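Local coordinates for protein NAD-dependent benzaldehyde dehydrogenase (Legionella pneumophila, PDB 3RHE) that is of unestablished function but has a vicinal oxygen chelate (glyoxalase/bleomycin resistance) fold and probably binds a small molecule, at residues S20-T30 with F42-L52; W53-A62 with D114-C122. All coordinates share one frame; numbering follows the deposited sequence.

Contact 1: residues S20-T30 with F42-L52; sequences SEEFYKNLLDT and FVMKTGLRLGL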
# COMPACT_ATOMS: atom_id res chain seq x y z
N SER A 20 -0.72 5.42 15.69
CA SER A 20 -0.36 6.19 14.51
C SER A 20 -1.55 7.00 14.01
O SER A 20 -1.41 8.15 13.59
CB SER A 20 0.16 5.27 13.40
OG SER A 20 1.45 4.78 13.71
N GLU A 21 -2.72 6.38 14.05
CA GLU A 21 -3.95 7.01 13.61
C GLU A 21 -4.27 8.25 14.44
O GLU A 21 -4.76 9.25 13.92
CB GLU A 21 -5.11 6.01 13.69
CG GLU A 21 -6.44 6.51 13.18
CD GLU A 21 -7.25 7.27 14.22
OE1 GLU A 21 -8.04 8.16 13.84
OE2 GLU A 21 -7.10 6.99 15.43
N GLU A 22 -3.99 8.19 15.73
CA GLU A 22 -4.20 9.34 16.60
C GLU A 22 -3.21 10.45 16.28
O GLU A 22 -3.57 11.64 16.24
CB GLU A 22 -4.09 8.94 18.08
CG GLU A 22 -5.26 8.12 18.59
CD GLU A 22 -6.60 8.83 18.43
OE1 GLU A 22 -6.74 9.96 18.96
OE2 GLU A 22 -7.50 8.25 17.78
N PHE A 23 -1.96 10.06 16.05
CA PHE A 23 -0.94 11.01 15.64
C PHE A 23 -1.40 11.78 14.41
O PHE A 23 -1.41 13.00 14.39
CB PHE A 23 0.40 10.31 15.36
CG PHE A 23 1.47 11.25 14.85
CD1 PHE A 23 2.22 12.02 15.73
CD2 PHE A 23 1.71 11.37 13.50
CE1 PHE A 23 3.20 12.88 15.27
CE2 PHE A 23 2.68 12.22 13.02
CZ PHE A 23 3.43 12.98 13.91
N TYR A 24 -1.82 11.05 13.38
CA TYR A 24 -2.22 11.68 12.13
C TYR A 24 -3.56 12.44 12.19
O TYR A 24 -3.71 13.51 11.60
CB TYR A 24 -2.18 10.65 10.98
CG TYR A 24 -0.75 10.42 10.52
CD1 TYR A 24 -0.12 11.35 9.72
CD2 TYR A 24 -0.03 9.31 10.93
CE1 TYR A 24 1.19 11.18 9.31
CE2 TYR A 24 1.29 9.12 10.52
CZ TYR A 24 1.89 10.06 9.71
OH TYR A 24 3.18 9.91 9.29
N LYS A 25 -4.53 11.90 12.93
CA LYS A 25 -5.78 12.62 13.14
C LYS A 25 -5.45 14.00 13.73
O LYS A 25 -5.98 15.01 13.29
CB LYS A 25 -6.72 11.84 14.07
CG LYS A 25 -7.75 12.71 14.80
CD LYS A 25 -8.72 13.37 13.84
CE LYS A 25 -9.62 14.40 14.53
NZ LYS A 25 -8.91 15.68 14.86
N ASN A 26 -4.55 14.02 14.70
CA ASN A 26 -4.14 15.26 15.35
C ASN A 26 -3.36 16.16 14.40
O ASN A 26 -3.63 17.36 14.31
CB ASN A 26 -3.28 14.95 16.58
CG ASN A 26 -2.97 16.18 17.42
OD1 ASN A 26 -1.83 16.41 17.81
ND2 ASN A 26 -4.00 16.97 17.70
N LEU A 27 -2.38 15.57 13.71
CA LEU A 27 -1.55 16.33 12.80
C LEU A 27 -2.38 16.96 11.70
O LEU A 27 -2.22 18.13 11.38
CB LEU A 27 -0.45 15.45 12.19
CG LEU A 27 0.46 16.19 11.20
CD1 LEU A 27 1.88 15.67 11.24
CD2 LEU A 27 -0.08 16.13 9.78
N LEU A 28 -3.27 16.16 11.13
CA LEU A 28 -3.98 16.56 9.93
C LEU A 28 -5.28 17.26 10.27
O LEU A 28 -5.92 17.85 9.40
CB LEU A 28 -4.29 15.33 9.07
CG LEU A 28 -3.11 14.53 8.52
CD1 LEU A 28 -3.62 13.25 7.86
CD2 LEU A 28 -2.32 15.38 7.53
N ASP A 29 -5.67 17.20 11.54
CA ASP A 29 -6.96 17.72 11.97
C ASP A 29 -8.06 17.16 11.08
O ASP A 29 -8.97 17.88 10.67
CB ASP A 29 -6.97 19.25 11.97
CG ASP A 29 -6.15 19.83 13.12
OD1 ASP A 29 -6.30 19.37 14.27
OD2 ASP A 29 -5.36 20.77 12.86
N THR A 30 -7.95 15.88 10.78
CA THR A 30 -8.93 15.20 9.94
C THR A 30 -9.19 13.81 10.49
O THR A 30 -8.31 13.19 11.09
CB THR A 30 -8.43 15.07 8.49
OG1 THR A 30 -9.48 14.53 7.67
CG2 THR A 30 -7.25 14.13 8.42
N PHE A 42 -6.23 7.84 5.58
CA PHE A 42 -6.58 9.26 5.55
C PHE A 42 -6.61 9.74 4.11
O PHE A 42 -5.77 9.35 3.29
CB PHE A 42 -5.59 10.12 6.35
CG PHE A 42 -5.65 9.89 7.84
CD1 PHE A 42 -4.94 8.85 8.42
CD2 PHE A 42 -6.39 10.72 8.65
CE1 PHE A 42 -4.98 8.64 9.79
CE2 PHE A 42 -6.44 10.53 10.02
CZ PHE A 42 -5.73 9.48 10.59
N VAL A 43 -7.58 10.58 3.79
CA VAL A 43 -7.68 11.16 2.48
C VAL A 43 -7.64 12.67 2.59
O VAL A 43 -8.47 13.26 3.27
CB VAL A 43 -8.95 10.70 1.76
CG1 VAL A 43 -9.11 11.45 0.46
CG2 VAL A 43 -8.91 9.20 1.54
N MSE A 44 -6.66 13.28 1.92
CA MSE A 44 -6.52 14.73 1.94
C MSE A 44 -7.59 15.41 1.11
O MSE A 44 -7.97 14.93 0.05
CB MSE A 44 -5.16 15.14 1.38
CG MSE A 44 -4.00 14.40 1.96
SE MSE A 44 -3.98 14.53 3.91
CE MSE A 44 -2.29 13.59 4.19
N LYS A 45 -8.07 16.54 1.61
CA LYS A 45 -8.93 17.41 0.82
C LYS A 45 -8.27 17.59 -0.54
O LYS A 45 -8.94 17.61 -1.58
CB LYS A 45 -9.08 18.76 1.53
CG LYS A 45 -10.17 19.65 0.98
CD LYS A 45 -10.29 20.93 1.78
CE LYS A 45 -11.36 21.85 1.19
NZ LYS A 45 -11.10 22.11 -0.26
N THR A 46 -6.94 17.68 -0.53
CA THR A 46 -6.14 17.79 -1.74
C THR A 46 -6.15 16.53 -2.61
O THR A 46 -5.74 16.57 -3.77
CB THR A 46 -4.67 18.10 -1.41
OG1 THR A 46 -4.59 19.23 -0.54
CG2 THR A 46 -3.92 18.39 -2.69
N GLY A 47 -6.56 15.40 -2.04
CA GLY A 47 -6.67 14.18 -2.81
C GLY A 47 -5.65 13.09 -2.49
O GLY A 47 -5.88 11.92 -2.81
N LEU A 48 -4.53 13.46 -1.87
CA LEU A 48 -3.54 12.44 -1.50
C LEU A 48 -4.12 11.45 -0.49
O LEU A 48 -4.81 11.83 0.46
CB LEU A 48 -2.25 13.08 -0.97
CG LEU A 48 -1.12 12.07 -0.69
CD1 LEU A 48 0.23 12.58 -1.18
CD2 LEU A 48 -1.07 11.68 0.80
N ARG A 49 -3.84 10.17 -0.70
CA ARG A 49 -4.31 9.13 0.20
C ARG A 49 -3.15 8.53 0.99
O ARG A 49 -2.14 8.12 0.41
CB ARG A 49 -5.04 8.03 -0.59
CG ARG A 49 -6.30 8.50 -1.30
CD ARG A 49 -7.15 7.31 -1.76
NE ARG A 49 -6.42 6.41 -2.66
CZ ARG A 49 -6.78 5.16 -2.93
NH1 ARG A 49 -7.85 4.64 -2.37
NH2 ARG A 49 -6.05 4.42 -3.77
N LEU A 50 -3.30 8.48 2.30
CA LEU A 50 -2.26 7.96 3.18
C LEU A 50 -2.78 6.80 4.03
O LEU A 50 -3.74 6.95 4.81
CB LEU A 50 -1.71 9.06 4.09
CG LEU A 50 -0.76 8.62 5.20
CD1 LEU A 50 0.59 8.20 4.63
CD2 LEU A 50 -0.57 9.75 6.22
N GLY A 51 -2.15 5.64 3.85
CA GLY A 51 -2.46 4.46 4.64
C GLY A 51 -1.42 4.14 5.70
O GLY A 51 -0.20 4.22 5.48
N LEU A 52 -1.91 3.76 6.88
CA LEU A 52 -1.07 3.33 7.98
C LEU A 52 -1.32 1.84 8.22
O LEU A 52 -2.41 1.45 8.62
CB LEU A 52 -1.39 4.14 9.24
CG LEU A 52 -1.43 5.66 9.06
CD1 LEU A 52 -2.02 6.34 10.31
CD2 LEU A 52 -0.04 6.23 8.72
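Helix 20-28 runs roughly antiparallel to strand 49-52, the two axes 9.9 Å apart at 152°. Ser20 faces Leu52, and Thr30, just past the helix, comes beside Phe42 on the adjoining strand 39-43. This is a helix laid on the curled mixed sheet of the vicinal oxygen chelate fold. The strand side is a hairpin in which Phe42 and Leu50 form a hydrogen-bonded antiparallel pair, with a type I turn from Met44 to Gly47 at its end. The Phe42 ring lies against the helix and the turn after it. Tyr24 CB sits over one ring face, 4.0 Å from the centroid, in a CH-pi contact. Two backbone oxygens meet the ring edge instead: Glu21 O lies 3.5 Å from Phe42 CZ, and Thr30 O lies 3.4 Å from Phe42 CE2. Thr30 CG2 touches Phe42 CD2 at 3.5 Å; with OG1 anti to the backbone N (chi1 -174°), CG2 falls between N and the carbonyl carbon. The Tyr24 ring is sandwiched: Phe23 CD2 of its own helix lies over the centre of one face, while Leu50 CD2 approaches the opposite face toward its rim, 4.1 Å from the ring centroid. Both methyls of Leu52 lie along the CD2-CE2 side of that ring. Phe12 and Val14 of strand 8-14 extend the apolar layer past Tyr24 and Ser20. Near the helix end Leu28 CD1 touches Phe42 CD2 at 3.8 Å, and both its methyls meet the selenomethionine methyl Met44 CE, CD2 at 3.8 Å.

Contact 2: residues W53-A62 with D114-C122; sequences WAQEEIEPKA and DEHRLRIFC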
# COMPACT_ATOMS: atom_id res chain seq x y z
N TRP A 53 -0.30 1.02 7.98
CA TRP A 53 -0.44 -0.42 7.92
C TRP A 53 0.48 -1.13 8.93
O TRP A 53 1.71 -0.91 8.94
CB TRP A 53 -0.14 -0.86 6.47
CG TRP A 53 -0.62 -2.21 6.06
CD1 TRP A 53 -1.52 -3.02 6.71
CD2 TRP A 53 -0.25 -2.91 4.86
NE1 TRP A 53 -1.71 -4.20 5.98
CE2 TRP A 53 -0.94 -4.14 4.85
CE3 TRP A 53 0.62 -2.61 3.80
CZ2 TRP A 53 -0.79 -5.07 3.82
CZ3 TRP A 53 0.77 -3.54 2.77
CH2 TRP A 53 0.06 -4.76 2.80
N ALA A 54 -0.11 -1.96 9.79
CA ALA A 54 0.65 -2.67 10.81
C ALA A 54 1.84 -3.43 10.22
O ALA A 54 1.67 -4.28 9.35
CB ALA A 54 -0.25 -3.61 11.62
N GLN A 55 3.02 -3.11 10.73
CA GLN A 55 4.28 -3.64 10.22
C GLN A 55 4.27 -5.17 10.18
O GLN A 55 4.84 -5.79 9.27
CB GLN A 55 5.43 -3.14 11.09
CG GLN A 55 6.80 -3.21 10.44
CD GLN A 55 7.86 -2.49 11.27
OE1 GLN A 55 9.04 -2.45 10.89
NE2 GLN A 55 7.45 -1.93 12.41
N GLU A 56 3.61 -5.77 11.16
CA GLU A 56 3.59 -7.22 11.29
C GLU A 56 2.74 -7.88 10.20
O GLU A 56 2.87 -9.08 9.94
CB GLU A 56 3.07 -7.62 12.68
CG GLU A 56 1.89 -6.77 13.18
CD GLU A 56 2.32 -5.53 13.96
OE1 GLU A 56 2.32 -5.59 15.21
OE2 GLU A 56 2.63 -4.49 13.35
N GLU A 57 1.89 -7.09 9.55
CA GLU A 57 1.02 -7.61 8.49
C GLU A 57 1.63 -7.57 7.09
O GLU A 57 1.06 -8.12 6.15
CB GLU A 57 -0.29 -6.82 8.48
CG GLU A 57 -1.05 -6.91 9.79
CD GLU A 57 -1.65 -8.28 10.00
OE1 GLU A 57 -2.35 -8.75 9.08
OE2 GLU A 57 -1.41 -8.89 11.07
N ILE A 58 2.77 -6.92 6.93
CA ILE A 58 3.28 -6.71 5.58
C ILE A 58 3.86 -7.98 4.95
O ILE A 58 4.57 -8.73 5.61
CB ILE A 58 4.38 -5.64 5.52
CG1 ILE A 58 4.00 -4.42 6.36
CG2 ILE A 58 4.67 -5.27 4.08
CD1 ILE A 58 2.69 -3.80 5.97
N GLU A 59 3.56 -8.19 3.68
CA GLU A 59 4.28 -9.12 2.84
C GLU A 59 4.63 -8.35 1.59
O GLU A 59 3.78 -7.67 1.04
CB GLU A 59 3.40 -10.32 2.48
CG GLU A 59 3.03 -11.18 3.67
CD GLU A 59 4.26 -11.79 4.32
OE1 GLU A 59 5.25 -12.04 3.59
OE2 GLU A 59 4.23 -12.03 5.54
N PRO A 60 5.90 -8.45 1.14
CA PRO A 60 6.97 -9.24 1.75
C PRO A 60 7.40 -8.62 3.07
O PRO A 60 7.20 -7.42 3.27
CB PRO A 60 8.12 -9.12 0.73
CG PRO A 60 7.53 -8.48 -0.49
CD PRO A 60 6.39 -7.65 0.00
N LYS A 61 7.97 -9.43 3.96
CA LYS A 61 8.32 -8.97 5.30
C LYS A 61 9.03 -7.63 5.27
O LYS A 61 9.93 -7.40 4.47
CB LYS A 61 9.19 -10.01 6.01
CG LYS A 61 8.51 -11.36 6.19
CD LYS A 61 7.20 -11.21 6.94
CE LYS A 61 6.68 -12.56 7.42
NZ LYS A 61 5.37 -12.40 8.11
N ALA A 62 8.62 -6.74 6.17
CA ALA A 62 9.13 -5.37 6.20
C ALA A 62 10.41 -5.25 7.02
O ALA A 62 10.44 -5.66 8.18
CB ALA A 62 8.07 -4.43 6.74
N ASP A 114 16.56 2.18 -5.81
CA ASP A 114 16.97 2.56 -4.46
C ASP A 114 16.15 1.81 -3.41
O ASP A 114 16.05 2.23 -2.26
CB ASP A 114 16.85 4.07 -4.26
CG ASP A 114 17.85 4.84 -5.11
OD1 ASP A 114 19.01 5.00 -4.66
OD2 ASP A 114 17.49 5.27 -6.23
N GLU A 115 15.55 0.70 -3.83
CA GLU A 115 14.83 -0.19 -2.93
C GLU A 115 13.54 0.36 -2.35
O GLU A 115 13.04 -0.14 -1.34
CB GLU A 115 15.74 -0.70 -1.81
CG GLU A 115 16.86 -1.57 -2.34
CD GLU A 115 16.36 -2.59 -3.36
OE1 GLU A 115 15.70 -3.56 -2.95
OE2 GLU A 115 16.61 -2.41 -4.57
N HIS A 116 12.99 1.39 -2.98
CA HIS A 116 11.65 1.86 -2.61
C HIS A 116 10.63 0.87 -3.18
O HIS A 116 10.67 0.54 -4.37
CB HIS A 116 11.40 3.27 -3.14
CG HIS A 116 12.41 4.28 -2.67
ND1 HIS A 116 12.53 4.65 -1.35
CD2 HIS A 116 13.34 4.99 -3.35
CE1 HIS A 116 13.50 5.55 -1.23
NE2 HIS A 116 14.00 5.77 -2.43
N ARG A 117 9.74 0.38 -2.32
CA ARG A 117 8.71 -0.57 -2.75
C ARG A 117 7.55 0.11 -3.49
O ARG A 117 7.06 1.18 -3.10
CB ARG A 117 8.18 -1.39 -1.57
CG ARG A 117 9.20 -2.35 -0.96
CD ARG A 117 8.65 -2.98 0.30
NE ARG A 117 9.50 -4.05 0.82
CZ ARG A 117 9.12 -4.95 1.72
NH1 ARG A 117 7.89 -4.92 2.22
NH2 ARG A 117 9.98 -5.88 2.12
N LEU A 118 7.11 -0.56 -4.54
CA LEU A 118 6.07 -0.07 -5.42
C LEU A 118 5.04 -1.18 -5.53
O LEU A 118 5.33 -2.25 -6.04
CB LEU A 118 6.66 0.21 -6.81
CG LEU A 118 7.85 1.19 -6.87
CD1 LEU A 118 8.37 1.29 -8.29
CD2 LEU A 118 7.43 2.55 -6.39
N ARG A 119 3.82 -0.94 -5.04
CA ARG A 119 2.84 -2.00 -4.99
C ARG A 119 1.65 -1.75 -5.90
O ARG A 119 1.11 -0.65 -5.94
CB ARG A 119 2.34 -2.22 -3.55
CG ARG A 119 1.18 -3.23 -3.44
CD ARG A 119 0.61 -3.32 -2.01
NE ARG A 119 1.62 -3.72 -1.03
CZ ARG A 119 1.97 -4.97 -0.78
NH1 ARG A 119 1.41 -5.98 -1.44
NH2 ARG A 119 2.90 -5.23 0.14
N ILE A 120 1.25 -2.79 -6.63
CA ILE A 120 0.02 -2.77 -7.41
C ILE A 120 -0.98 -3.65 -6.64
O ILE A 120 -0.64 -4.75 -6.21
CB ILE A 120 0.22 -3.40 -8.82
CG1 ILE A 120 1.33 -2.70 -9.63
CG2 ILE A 120 -1.09 -3.41 -9.61
CD1 ILE A 120 1.07 -1.26 -9.94
N PHE A 121 -2.21 -3.18 -6.48
CA PHE A 121 -3.23 -4.03 -5.85
C PHE A 121 -4.63 -3.74 -6.36
O PHE A 121 -4.94 -2.62 -6.78
CB PHE A 121 -3.20 -3.89 -4.32
CG PHE A 121 -3.70 -2.56 -3.82
CD1 PHE A 121 -4.99 -2.42 -3.34
CD2 PHE A 121 -2.87 -1.44 -3.85
CE1 PHE A 121 -5.45 -1.19 -2.89
CE2 PHE A 121 -3.34 -0.20 -3.41
CZ PHE A 121 -4.63 -0.08 -2.92
N CYS A 122 -5.45 -4.78 -6.33
CA CYS A 122 -6.89 -4.65 -6.52
C CYS A 122 -7.56 -5.15 -5.24
O CYS A 122 -7.29 -6.27 -4.79
CB CYS A 122 -7.36 -5.51 -7.70
SG CYS A 122 -9.15 -5.50 -7.91
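Arg117 and Arg119, two residues apart on strand 117-122, reach across to the backbone of the loop at 59-61, where three consecutive carbonyl oxygens accept their N-H groups. Even the nearest CA atoms, those of Pro60 and Arg117, are 9.9 Å apart, and it is the length of the arginines that joins the segments. The Arg117 chain is extended from CG to NE (chi2 173°, chi3 172°) and presents both terminal nitrogens: NH1 bonds Pro60 O at 2.8 Å, while NH2 bonds Lys61 O at 2.8 Å from above that carbonyl's plane. A weak second bond links NH2 to Pro60 O, and Tyr13 OH also bonds NH1. The edge of the Pro60 ring, through CD and CG, lies over one face of this guanidinium, offset toward its rim; a cis peptide precedes the proline, and Ile58 CG2 is at the guanidinium edge. Arg119 instead bends at chi3 (-59°), turning NH2 onto Glu59 O in a short, nearly straight bond of 2.7 Å that lies in the guanidinium plane. Trp53 CZ3 comes within 3.8 Å of Arg119 NH2; the indole stands almost perpendicular to the guanidinium and brings its edge over the guanidinium face. Glu59 OE2 and Lys61 NZ close a salt bridge within the loop. The remaining nitrogens of Arg119 are held by the sheet, NE in a salt bridge with Glu70 of strand 69-74 and NH1 by Thr107 of strand 105-111. Pro60 rests on Ile96 and Gln97 of strand 95-98 and on Val109 of strand 105-111, so the loop spans from the end of strand 49-54 to the far strands of the curled sheet.

The two contacts follow one another along the chain and share strand 49-54, which carries contact 1 up to Leu52 and passes directly into contact 2 at Trp53. These neighbouring side chains leave opposite faces of the strand: Leu52 turns to helix 20-28, Trp53 to Arg119. The centres are about 19 Å apart, contact 1 being peripheral, about 15 Å from the centre of the chain, and contact 2 more central, about 6 Å from it. Contact 1 is apolar helix-on-sheet packing, whereas contact 2 is a polar bridge across the curled sheet. In related vicinal oxygen chelate proteins the concave side of the curled sheet holds the ligand or metal; contact 2 may border such a pocket here.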